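Local coordinates for protein ornithine carbamoyltransferase, mitochondrial (Coccidioides immitis, PDB 3SDS) that catalyses the transfer of the carbamoyl group from carbamoyl phosphate to L-ornithine, giving L-citrulline and phosphate, a step of arginine biosynthesis, at residues 227-230 with 231-235; 340-343 with 344-348. One frame throughout, in Å; residues are numbered along the deposited sequence.

How the contacts relate
Both contacts are local and bridge no loop. Each joins consecutive turns of a single helix. The chain first forms the four-stranded parallel sheet of the carbamoyl-phosphate domain, then the five-stranded parallel sheet of the ornithine domain. Contact 1 is in this second half and takes up nearly all of helix 227-237, between strands 214-218 and 246-249. Contact 2 comes much later, at the end of helix 327-347. That helix returns to the first half and packs on helices 34-51 and 78-90. The contacts follow in series, neither nested nor crossed. Their centres are about 27 Å apart, and their nearest atoms are about 16 Å apart without touching.

Contact 1 (227-230 with 231-235); sequences SHIV and ELIQK
His-228 meets Glu-231 and Leu-232 one turn further along the helix. Its ND1 lies 3.6 Å from OE1 of Glu-231, a loose polar approach. The ring and carboxylate planes are 61° apart, and the oxygen comes in obliquely. NE2 is 3.9 Å from CD1 of Leu-232, so acid and leucine both border the ring. The imidazole gets there because CG is anti to the backbone N (chi1 176°). The carboxylate could slightly favour a protonated ring, though both residues are exposed to solvent. On the buried side, CG2 of Ile-229 touches CD1 of Ile-233 at 4.1 Å. The same CD1 also lies 3.6 Å from O of Ile-229.

Backbone bonds of the helix set the spacing of these side chains. N of Glu-231 binds O of Ser-227 at 3.0 Å, and N of Gln-234 binds O of Val-230 at 3.1 Å. N of Ile-233 also bonds to O of Ile-229. N of Leu-232 has two weak bonds, to O of His-228 and O of Ile-229.

Ile-229, Leu-232 and Ile-233 pack on Phe-202, Ile-206 and Ala-205 of helix 199-210. Helix 227-237 is the crossover of a beta-alpha-beta unit between parallel strands 214-218 and 246-249.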
ATOM      1  N   SER A 227     -29.165  25.539   8.733  1.00 57.91           N
ATOM      2  CA  SER A 227     -30.264  25.275   9.669  1.00 58.33           C
ATOM      3  C   SER A 227     -30.634  23.794   9.833  1.00 57.56           C
ATOM      4  O   SER A 227     -31.194  23.409  10.864  1.00 57.36           O
ATOM      5  CB  SER A 227     -31.482  26.133   9.348  1.00 59.99           C
ATOM      6  OG  SER A 227     -31.881  25.941   8.021  1.00 62.27           O
ATOM      7  N   HIS A 228     -30.301  22.959   8.849  1.00 57.19           N
ATOM      8  CA  HIS A 228     -30.390  21.522   9.060  1.00 56.30           C
ATOM      9  C   HIS A 228     -29.463  21.076  10.212  1.00 54.37           C
ATOM     10  O   HIS A 228     -29.805  20.163  10.969  1.00 54.01           O
ATOM     11  CB  HIS A 228     -30.094  20.721   7.784  1.00 56.51           C
ATOM     12  CG  HIS A 228     -30.084  19.236   8.007  1.00 57.43           C
ATOM     13  ND1 HIS A 228     -31.223  18.521   8.326  1.00 59.16           N
ATOM     14  CD2 HIS A 228     -29.068  18.338   8.008  1.00 56.68           C
ATOM     15  CE1 HIS A 228     -30.911  17.249   8.503  1.00 57.82           C
ATOM     16  NE2 HIS A 228     -29.611  17.111   8.314  1.00 56.63           N
ATOM     17  N   ILE A 229     -28.303  21.717  10.351  1.00 53.04           N
ATOM     18  CA  ILE A 229     -27.376  21.365  11.430  1.00 51.38           C
ATOM     19  C   ILE A 229     -27.919  21.831  12.778  1.00 51.41           C
ATOM     20  O   ILE A 229     -27.915  21.068  13.747  1.00 50.49           O
ATOM     21  CB  ILE A 229     -25.921  21.894  11.187  1.00 50.83           C
ATOM     22  CG1 ILE A 229     -25.385  21.439   9.822  1.00 50.43           C
ATOM     23  CG2 ILE A 229     -24.967  21.449  12.307  1.00 48.92           C
ATOM     24  CD1 ILE A 229     -25.406  19.909   9.593  1.00 48.21           C
ATOM     25  N   VAL A 230     -28.410  23.066  12.827  1.00 52.27           N
ATOM     26  CA  VAL A 230     -29.044  23.590  14.038  1.00 52.95           C
ATOM     27  C   VAL A 230     -30.164  22.659  14.515  1.00 53.64           C
ATOM     28  O   VAL A 230     -30.351  22.483  15.714  1.00 53.69           O
ATOM     29  CB  VAL A 230     -29.559  25.040  13.859  1.00 54.18           C
ATOM     30  CG1 VAL A 230     -30.210  25.544  15.131  1.00 54.46           C
ATOM     31  CG2 VAL A 230     -28.422  25.969  13.482  1.00 53.25           C
ATOM     32  N   GLU A 231     -30.875  22.048  13.569  1.00 54.50           N
ATOM     33  CA  GLU A 231     -31.917  21.064  13.863  1.00 55.15           C
ATOM     34  C   GLU A 231     -31.414  19.779  14.547  1.00 53.71           C
ATOM     35  O   GLU A 231     -32.093  19.239  15.420  1.00 53.87           O
ATOM     36  CB  GLU A 231     -32.668  20.712  12.583  1.00 56.37           C
ATOM     37  CG  GLU A 231     -34.006  20.038  12.843  1.00 60.30           C
ATOM     38  CD  GLU A 231     -34.466  19.113  11.715  1.00 65.65           C
ATOM     39  OE1 GLU A 231     -33.609  18.492  11.024  1.00 65.57           O
ATOM     40  OE2 GLU A 231     -35.707  18.991  11.542  1.00 69.01           O
ATOM     41  N   LEU A 232     -30.243  19.287  14.139  1.00 52.36           N
ATOM     42  CA  LEU A 232     -29.641  18.097  14.750  1.00 51.26           C
ATOM     43  C   LEU A 232     -29.078  18.388  16.150  1.00 51.12           C
ATOM     44  O   LEU A 232     -29.095  17.520  17.032  1.00 50.82           O
ATOM     45  CB  LEU A 232     -28.541  17.509  13.862  1.00 49.95           C
ATOM     46  CG  LEU A 232     -28.941  16.841  12.548  1.00 50.40           C
ATOM     47  CD1 LEU A 232     -27.736  16.603  11.683  1.00 48.65           C
ATOM     48  CD2 LEU A 232     -29.668  15.530  12.780  1.00 50.19           C
ATOM     49  N   ILE A 233     -28.584  19.611  16.352  1.00 51.20           N
ATOM     50  CA  ILE A 233     -28.081  20.018  17.654  1.00 50.82           C
ATOM     51  C   ILE A 233     -29.231  20.055  18.644  1.00 52.07           C
ATOM     52  O   ILE A 233     -29.143  19.533  19.757  1.00 52.02           O
ATOM     53  CB  ILE A 233     -27.414  21.388  17.589  1.00 50.66           C
ATOM     54  CG1 ILE A 233     -26.122  21.294  16.774  1.00 49.11           C
ATOM     55  CG2 ILE A 233     -27.128  21.902  19.010  1.00 51.15           C
ATOM     56  CD1 ILE A 233     -25.676  22.582  16.147  1.00 47.57           C
ATOM     57  N   GLN A 234     -30.322  20.668  18.212  1.00 53.53           N
ATOM     58  CA  GLN A 234     -31.507  20.792  19.032  1.00 54.76           C
ATOM     59  C   GLN A 234     -32.056  19.398  19.372  1.00 55.17           C
ATOM     60  O   GLN A 234     -32.357  19.140  20.533  1.00 55.64           O
ATOM     61  CB  GLN A 234     -32.535  21.697  18.338  1.00 55.61           C
ATOM     62  CG  GLN A 234     -33.565  22.325  19.268  1.00 56.63           C
ATOM     63  CD  GLN A 234     -33.059  23.535  20.049  1.00 56.30           C
ATOM     64  OE1 GLN A 234     -32.107  24.209  19.642  1.00 54.66           O
ATOM     65  NE2 GLN A 234     -33.708  23.815  21.182  1.00 55.91           N
ATOM     66  N   LYS A 235     -32.134  18.495  18.389  1.00 55.28           N
ATOM     67  CA  LYS A 235     -32.617  17.110  18.636  1.00 56.14           C
ATOM     68  C   LYS A 235     -31.724  16.330  19.605  1.00 55.71           C
ATOM     69  O   LYS A 235     -32.210  15.489  20.380  1.00 56.30           O
ATOM     70  CB  LYS A 235     -32.782  16.311  17.335  1.00 55.82           C
TER

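Contact 2 (340-343 with 344-348); sequences SALE and AFVVN
Glu-343 and Asn-348 cross at a slant at the C-terminal end of the helix, their carboxylate and amide planes 57° apart. OE2 of Glu-343 is 3.6 Å from ND2 of Asn-348, a long polar approach. The glutamate leaves the backbone with CG anti to N (chi1 -166°), then bends at chi2. The firmer link between the two residues is in the backbone: N of Asn-348 bonds to O of Glu-343 at 2.9 Å, almost in line with the carbonyl. This i to i+5 bond makes a wider pi-type turn, and Asn-348 is the first residue to leave helical geometry. The preceding turns keep the i to i+4 pattern, as from N of Val-346 to O of Leu-342.

Phe-345 turns its ring edge to the backbone. CD2 is 3.4 Å from O of Ala-341, and that oxygen lies in the ring plane. The same oxygen accepts a bond from N of Phe-345 at 3.0 Å. CG2 of Val-346 comes within 4.5 Å of CD2 of Leu-342.

Glu-343 is buried, but both carboxylate oxygens have partners: OE2 forms a salt bridge with Arg-59, and OE1 a hydrogen bond with Tyr-47. The arginine probably favours the ionised carboxylate, while Asn-348 adds a weaker polar neighbour.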
ATOM      1  N   SER A 340     -10.404   2.857  19.045  1.00 34.52           N
ATOM      2  CA  SER A 340     -11.645   2.766  19.816  1.00 34.61           C
ATOM      3  C   SER A 340     -12.842   2.530  18.884  1.00 34.42           C
ATOM      4  O   SER A 340     -13.661   1.625  19.128  1.00 34.75           O
ATOM      5  CB  SER A 340     -11.835   4.059  20.610  1.00 34.65           C
ATOM      6  OG  SER A 340     -12.959   4.009  21.453  1.00 35.20           O
ATOM      7  N   ALA A 341     -12.909   3.319  17.806  1.00 33.36           N
ATOM      8  CA  ALA A 341     -14.040   3.265  16.893  1.00 33.39           C
ATOM      9  C   ALA A 341     -14.110   1.962  16.100  1.00 33.95           C
ATOM     10  O   ALA A 341     -15.202   1.381  15.945  1.00 34.29           O
ATOM     11  CB  ALA A 341     -14.051   4.462  15.970  1.00 32.89           C
ATOM     12  N   LEU A 342     -12.959   1.511  15.599  1.00 33.98           N
ATOM     13  CA  LEU A 342     -12.898   0.251  14.865  1.00 34.39           C
ATOM     14  C   LEU A 342     -13.195  -0.937  15.779  1.00 35.23           C
ATOM     15  O   LEU A 342     -13.884  -1.865  15.345  1.00 36.32           O
ATOM     16  CB  LEU A 342     -11.540   0.047  14.172  1.00 34.30           C
ATOM     17  CG  LEU A 342     -11.044   1.038  13.122  1.00 33.00           C
ATOM     18  CD1 LEU A 342      -9.530   1.013  13.094  1.00 32.32           C
ATOM     19  CD2 LEU A 342     -11.592   0.719  11.756  1.00 30.74           C
ATOM     20  N   GLU A 343     -12.686  -0.942  17.016  1.00 35.27           N
ATOM     21  CA  GLU A 343     -13.075  -2.009  17.953  1.00 36.29           C
ATOM     22  C   GLU A 343     -14.593  -2.071  18.135  1.00 36.69           C
ATOM     23  O   GLU A 343     -15.184  -3.167  18.134  1.00 36.97           O
ATOM     24  CB  GLU A 343     -12.423  -1.861  19.333  1.00 36.95           C
ATOM     25  CG  GLU A 343     -12.546  -3.117  20.210  1.00 37.51           C
ATOM     26  CD  GLU A 343     -12.672  -2.799  21.697  1.00 41.79           C
ATOM     27  OE1 GLU A 343     -12.604  -1.598  22.049  1.00 40.96           O
ATOM     28  OE2 GLU A 343     -12.849  -3.755  22.513  1.00 43.96           O
ATOM     29  N   ALA A 344     -15.207  -0.896  18.288  1.00 36.24           N
ATOM     30  CA  ALA A 344     -16.631  -0.803  18.580  1.00 36.77           C
ATOM     31  C   ALA A 344     -17.510  -1.267  17.417  1.00 37.39           C
ATOM     32  O   ALA A 344     -18.485  -2.016  17.610  1.00 38.12           O
ATOM     33  CB  ALA A 344     -16.977   0.596  18.962  1.00 36.19           C
ATOM     34  N   PHE A 345     -17.167  -0.820  16.210  1.00 37.08           N
ATOM     35  CA  PHE A 345     -18.041  -1.033  15.064  1.00 37.59           C
ATOM     36  C   PHE A 345     -17.738  -2.317  14.302  1.00 37.99           C
ATOM     37  O   PHE A 345     -18.663  -2.956  13.799  1.00 38.57           O
ATOM     38  CB  PHE A 345     -18.106   0.210  14.158  1.00 37.10           C
ATOM     39  CG  PHE A 345     -18.967   1.318  14.734  1.00 38.31           C
ATOM     40  CD1 PHE A 345     -20.322   1.415  14.404  1.00 37.77           C
ATOM     41  CD2 PHE A 345     -18.435   2.235  15.647  1.00 39.04           C
ATOM     42  CE1 PHE A 345     -21.121   2.410  14.954  1.00 38.36           C
ATOM     43  CE2 PHE A 345     -19.232   3.253  16.205  1.00 38.26           C
ATOM     44  CZ  PHE A 345     -20.575   3.332  15.864  1.00 39.18           C
ATOM     45  N   VAL A 346     -16.466  -2.714  14.254  1.00 37.67           N
ATOM     46  CA  VAL A 346     -16.077  -3.915  13.514  1.00 38.10           C
ATOM     47  C   VAL A 346     -15.995  -5.177  14.407  1.00 39.13           C
ATOM     48  O   VAL A 346     -16.624  -6.194  14.109  1.00 39.84           O
ATOM     49  CB  VAL A 346     -14.767  -3.716  12.727  1.00 37.67           C
ATOM     50  CG1 VAL A 346     -14.541  -4.901  11.766  1.00 37.02           C
ATOM     51  CG2 VAL A 346     -14.797  -2.384  11.970  1.00 36.20           C
ATOM     52  N   VAL A 347     -15.227  -5.107  15.493  1.00 39.22           N
ATOM     53  CA  VAL A 347     -15.054  -6.261  16.363  1.00 39.69           C
ATOM     54  C   VAL A 347     -16.293  -6.514  17.215  1.00 40.93           C
ATOM     55  O   VAL A 347     -16.754  -7.645  17.275  1.00 42.08           O
ATOM     56  CB  VAL A 347     -13.808  -6.132  17.263  1.00 39.69           C
ATOM     57  CG1 VAL A 347     -13.543  -7.439  18.008  1.00 38.97           C
ATOM     58  CG2 VAL A 347     -12.608  -5.748  16.434  1.00 38.70           C
ATOM     59  N   ASN A 348     -16.830  -5.479  17.868  1.00 40.97           N
ATOM     60  CA  ASN A 348     -18.010  -5.645  18.720  1.00 41.87           C
ATOM     61  C   ASN A 348     -19.322  -5.514  17.951  1.00 42.59           C
ATOM     62  O   ASN A 348     -20.415  -5.395  18.535  1.00 42.79           O
ATOM     63  CB  ASN A 348     -17.946  -4.684  19.896  1.00 41.85           C
ATOM     64  CG  ASN A 348     -16.792  -4.995  20.820  1.00 43.78           C
ATOM     65  OD1 ASN A 348     -16.328  -6.143  20.883  1.00 45.39           O
ATOM     66  ND2 ASN A 348     -16.294  -3.974  21.530  1.00 44.05           N
TER